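Local coordinates for absent in melanoma 1 protein (Homo sapiens, PDB 3CW3) that may suppress malignant melanoma, possibly through interactions with the cytoskeleton, and is represented here by a single beta/gamma-crystallin domain of the longer protein, at residues D21-P32 with S83-H94. Residues are numbered along the deposited sequence; the frame is centred on the assembly and turned at random.
Sequences DIQDCSSWSLSP and SDKPVVIGSIRH
Chi1 of -67° sets the D21 carboxylate beside its own backbone N, while R93 has CG anti to its N (chi1 -171°) and bends at chi2, 82°. The R93 chain curls back, and NH1 forms a salt bridge with D21 OD1 at 2.9 Å. H94 N donates a hydrogen bond to the same OD1 at 2.6 Å, from the opposite face of the carboxylate. Water 1 links D21 OD2 to H94 O. I22 and I92 form a single antiparallel, hydrogen-bonded bridge: I22 N to I92 O and I92 N to I22 O, each 2.9 Å. Loop 21-32 thereby flanks edge strand 91-95, whose other neighbour is strand 42-46. C25 N bonds to G90 O at the classic beta bulge in which G90 and S91 both face Y46. Inside, C25 SG lies 3.6 Å from I92 CG1, and C25 CB sits over the centre of one W28 ring face. I92 CD1 meets W28 CZ3 obliquely at 4.0 Å. L30 CD1 packs on I89 CD1, and S31 O accepts a hydrogen bond from V87 N at 2.8 Å. Water 3 joins W28 O, L30 N and V87 O. Backbone bonds, waters and a small apolar cluster join the two Greek keys; the salt bridge and H94 N probably stabilise D21's charge.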
loop_
_atom_site.group_PDB
_atom_site.type_symbol
_atom_site.label_atom_id
_atom_site.label_comp_id
_atom_site.label_asym_id
_atom_site.label_seq_id
_atom_site.Cartn_x
_atom_site.Cartn_y
_atom_site.Cartn_z
ATOM N N ASP A 21 5.062 2.426 -12.769
ATOM C CA ASP A 21 3.890 1.564 -12.663
ATOM C C ASP A 21 4.315 0.115 -12.459
ATOM O O ASP A 21 5.260 -0.357 -13.092
ATOM C CB ASP A 21 3.062 1.607 -13.951
ATOM C CG ASP A 21 2.414 2.947 -14.190
ATOM O OD1 ASP A 21 1.626 3.385 -13.331
ATOM O OD2 ASP A 21 2.688 3.557 -15.245
ATOM N N ILE A 22 3.610 -0.584 -11.577
ATOM C CA ILE A 22 3.860 -1.999 -11.355
ATOM C C ILE A 22 2.469 -2.629 -11.469
ATOM O O ILE A 22 1.633 -2.469 -10.574
ATOM C CB ILE A 22 4.455 -2.280 -9.955
ATOM C CG1 ILE A 22 5.804 -1.562 -9.796
ATOM C CG2 ILE A 22 4.647 -3.784 -9.776
ATOM C CD1 ILE A 22 6.918 -2.118 -10.687
ATOM N N GLN A 23 2.219 -3.324 -12.577
ATOM C CA GLN A 23 0.918 -3.950 -12.823
ATOM C C GLN A 23 0.600 -5.133 -11.926
ATOM O O GLN A 23 -0.547 -5.552 -11.838
ATOM C CB GLN A 23 0.804 -4.411 -14.276
ATOM C CG GLN A 23 0.884 -3.300 -15.295
ATOM C CD GLN A 23 0.595 -3.794 -16.697
ATOM O OE1 GLN A 23 0.978 -4.909 -17.064
ATOM N NE2 GLN A 23 -0.075 -2.961 -17.494
ATOM N N ASP A 24 1.614 -5.691 -11.280
ATOM C CA ASP A 24 1.378 -6.820 -10.391
ATOM C C ASP A 24 2.411 -6.869 -9.271
ATOM O O ASP A 24 3.570 -7.233 -9.499
ATOM C CB ASP A 24 1.402 -8.135 -11.177
ATOM C CG ASP A 24 0.940 -9.318 -10.344
ATOM O OD1 ASP A 24 0.897 -9.191 -9.102
ATOM O OD2 ASP A 24 0.626 -10.380 -10.928
ATOM N N CYS A 25 1.977 -6.492 -8.069
ATOM C CA CYS A 25 2.822 -6.492 -6.872
ATOM C C CYS A 25 2.367 -7.615 -5.943
ATOM O O CYS A 25 2.838 -7.708 -4.809
ATOM C CB CYS A 25 2.666 -5.185 -6.080
ATOM S SG CYS A 25 2.823 -3.650 -6.976
ATOM N N SER A 26 1.450 -8.455 -6.412
ATOM C CA SER A 26 0.904 -9.516 -5.566
ATOM C C SER A 26 1.892 -10.555 -5.041
ATOM O O SER A 26 1.613 -11.216 -4.041
ATOM C CB SER A 26 -0.256 -10.224 -6.279
ATOM O OG SER A 26 0.193 -10.996 -7.376
ATOM N N SER A 27 3.040 -10.703 -5.695
ATOM C CA SER A 27 4.026 -11.674 -5.240
ATOM C C SER A 27 4.884 -11.091 -4.120
ATOM O O SER A 27 5.649 -11.811 -3.481
ATOM C CB SER A 27 4.928 -12.105 -6.397
ATOM O OG SER A 27 5.846 -11.078 -6.727
ATOM N N TRP A 28 4.760 -9.786 -3.891
ATOM C CA TRP A 28 5.535 -9.111 -2.851
ATOM C C TRP A 28 5.091 -9.536 -1.450
ATOM O O TRP A 28 3.926 -9.363 -1.085
ATOM C CB TRP A 28 5.374 -7.593 -2.956
ATOM C CG TRP A 28 5.863 -6.962 -4.233
ATOM C CD1 TRP A 28 6.231 -7.598 -5.387
ATOM C CD2 TRP A 28 5.990 -5.557 -4.489
ATOM N NE1 TRP A 28 6.579 -6.670 -6.346
ATOM C CE2 TRP A 28 6.439 -5.412 -5.821
ATOM C CE3 TRP A 28 5.763 -4.406 -3.722
ATOM C CZ2 TRP A 28 6.669 -4.160 -6.404
ATOM C CZ3 TRP A 28 5.990 -3.160 -4.301
ATOM C CH2 TRP A 28 6.440 -3.049 -5.632
ATOM N N SER A 29 6.022 -10.075 -0.669
ATOM C CA SER A 29 5.738 -10.495 0.701
ATOM C C SER A 29 6.187 -9.351 1.609
ATOM O O SER A 29 7.384 -9.106 1.765
ATOM C CB SER A 29 6.517 -11.769 1.035
ATOM O OG SER A 29 6.233 -12.215 2.348
ATOM N N LEU A 30 5.228 -8.648 2.198
ATOM C CA LEU A 30 5.537 -7.509 3.056
ATOM C C LEU A 30 5.413 -7.832 4.550
ATOM O O LEU A 30 6.000 -8.801 5.027
ATOM C CB LEU A 30 4.626 -6.338 2.669
ATOM C CG LEU A 30 4.683 -5.976 1.175
ATOM C CD1 LEU A 30 3.632 -4.925 0.848
ATOM C CD2 LEU A 30 6.084 -5.477 0.814
ATOM N N SER A 31 4.663 -7.012 5.284
ATOM C CA SER A 31 4.457 -7.218 6.719
ATOM C C SER A 31 3.067 -6.717 7.100
ATOM O O SER A 31 2.413 -6.038 6.311
ATOM C CB SER A 31 5.509 -6.450 7.530
ATOM O OG SER A 31 6.823 -6.905 7.241
ATOM N N PRO A 32 2.597 -7.045 8.318
ATOM C CA PRO A 32 1.270 -6.603 8.773
ATOM C C PRO A 32 1.175 -5.083 8.857
ATOM O O PRO A 32 0.098 -4.500 8.709
ATOM C CB PRO A 32 1.137 -7.264 10.140
ATOM C CG PRO A 32 1.941 -8.530 9.980
ATOM C CD PRO A 32 3.170 -8.027 9.257
ATOM N N SER A 83 -3.926 -7.039 11.195
ATOM C CA SER A 83 -4.103 -8.459 10.943
ATOM C C SER A 83 -2.740 -9.139 10.978
ATOM O O SER A 83 -1.716 -8.483 10.809
ATOM C CB SER A 83 -4.737 -8.664 9.567
ATOM O OG SER A 83 -4.623 -10.009 9.147
ATOM N N ASP A 84 -2.731 -10.450 11.194
ATOM C CA ASP A 84 -1.484 -11.203 11.226
ATOM C C ASP A 84 -0.965 -11.428 9.810
ATOM O O ASP A 84 0.217 -11.690 9.604
ATOM C CB ASP A 84 -1.700 -12.551 11.912
ATOM C CG ASP A 84 -2.020 -12.402 13.380
ATOM O OD1 ASP A 84 -1.145 -11.915 14.126
ATOM O OD2 ASP A 84 -3.144 -12.760 13.788
ATOM N N LYS A 85 -1.852 -11.322 8.827
ATOM C CA LYS A 85 -1.437 -11.529 7.445
ATOM C C LYS A 85 -0.758 -10.290 6.870
ATOM O O LYS A 85 -1.252 -9.173 7.017
ATOM C CB LYS A 85 -2.642 -11.957 6.595
ATOM C CG LYS A 85 -2.627 -13.461 6.284
ATOM C CD LYS A 85 -3.991 -14.041 5.922
ATOM C CE LYS A 85 -4.858 -14.250 7.158
ATOM N NZ LYS A 85 -5.386 -12.962 7.713
ATOM N N PRO A 86 0.410 -10.469 6.231
ATOM C CA PRO A 86 1.137 -9.339 5.646
ATOM C C PRO A 86 0.243 -8.528 4.717
ATOM O O PRO A 86 -0.640 -9.077 4.059
ATOM C CB PRO A 86 2.275 -10.015 4.883
ATOM C CG PRO A 86 2.539 -11.244 5.700
ATOM C CD PRO A 86 1.139 -11.731 6.005
ATOM N N VAL A 87 0.464 -7.220 4.678
ATOM C CA VAL A 87 -0.314 -6.365 3.796
ATOM C C VAL A 87 -0.020 -6.816 2.371
ATOM O O VAL A 87 1.137 -7.020 2.006
ATOM C CB VAL A 87 0.097 -4.880 3.949
ATOM C CG1 VAL A 87 -0.499 -4.049 2.814
ATOM C CG2 VAL A 87 -0.378 -4.348 5.292
ATOM N N VAL A 88 -1.065 -6.993 1.572
ATOM C CA VAL A 88 -0.878 -7.399 0.188
ATOM C C VAL A 88 -1.333 -6.294 -0.761
ATOM O O VAL A 88 -2.454 -5.789 -0.655
ATOM C CB VAL A 88 -1.662 -8.691 -0.138
ATOM C CG1 VAL A 88 -1.536 -9.014 -1.624
ATOM C CG2 VAL A 88 -1.131 -9.851 0.700
ATOM N N ILE A 89 -0.451 -5.917 -1.679
ATOM C CA ILE A 89 -0.756 -4.891 -2.669
ATOM C C ILE A 89 -0.826 -5.571 -4.034
ATOM O O ILE A 89 0.093 -6.302 -4.419
ATOM C CB ILE A 89 0.336 -3.788 -2.690
ATOM C CG1 ILE A 89 0.414 -3.104 -1.324
ATOM C CG2 ILE A 89 0.018 -2.758 -3.765
ATOM C CD1 ILE A 89 1.517 -2.063 -1.221
ATOM N N GLY A 90 -1.920 -5.340 -4.757
ATOM C CA GLY A 90 -2.098 -5.954 -6.064
ATOM C C GLY A 90 -1.325 -5.279 -7.183
ATOM O O GLY A 90 -0.743 -5.940 -8.041
ATOM N N SER A 91 -1.333 -3.956 -7.183
ATOM C CA SER A 91 -0.630 -3.192 -8.202
ATOM C C SER A 91 -0.481 -1.756 -7.737
ATOM O O SER A 91 -1.231 -1.291 -6.875
ATOM C CB SER A 91 -1.385 -3.254 -9.541
ATOM O OG SER A 91 -2.766 -2.967 -9.380
ATOM N N ILE A 92 0.503 -1.065 -8.297
ATOM C CA ILE A 92 0.778 0.317 -7.937
ATOM C C ILE A 92 0.810 1.155 -9.209
ATOM O O ILE A 92 1.575 0.870 -10.137
ATOM C CB ILE A 92 2.135 0.424 -7.189
ATOM C CG1 ILE A 92 2.025 -0.290 -5.837
ATOM C CG2 ILE A 92 2.537 1.877 -7.023
ATOM C CD1 ILE A 92 3.314 -0.301 -5.015
ATOM N N ARG A 93 -0.038 2.178 -9.248
ATOM C CA ARG A 93 -0.123 3.055 -10.403
ATOM C C ARG A 93 0.614 4.367 -10.163
ATOM O O ARG A 93 0.408 5.042 -9.153
ATOM C CB ARG A 93 -1.590 3.342 -10.733
ATOM C CG ARG A 93 -1.809 4.072 -12.055
ATOM C CD ARG A 93 -1.793 3.107 -13.242
ATOM N NE ARG A 93 -2.275 3.756 -14.462
ATOM C CZ ARG A 93 -1.554 4.583 -15.215
ATOM N NH1 ARG A 93 -0.297 4.869 -14.890
ATOM N NH2 ARG A 93 -2.100 5.141 -16.290
ATOM N N HIS A 94 1.473 4.714 -11.111
ATOM C CA HIS A 94 2.261 5.937 -11.063
ATOM C C HIS A 94 1.456 7.011 -11.790
ATOM O O HIS A 94 1.366 7.008 -13.019
ATOM C CB HIS A 94 3.610 5.684 -11.751
ATOM C CG HIS A 94 4.515 6.874 -11.791
ATOM N ND1 HIS A 94 4.476 7.876 -10.845
ATOM C CD2 HIS A 94 5.519 7.198 -12.641
ATOM C CE1 HIS A 94 5.416 8.765 -11.110
ATOM N NE2 HIS A 94 6.064 8.377 -12.193
HETATM O O HOH W 1 2.793 6.176 -15.131
HETATM O O HOH W 2 1.979 -7.408 -2.147
HETATM O O HOH W 3 2.575 -9.165 1.333
HETATM O O HOH W 4 -2.376 -5.435 9.111
#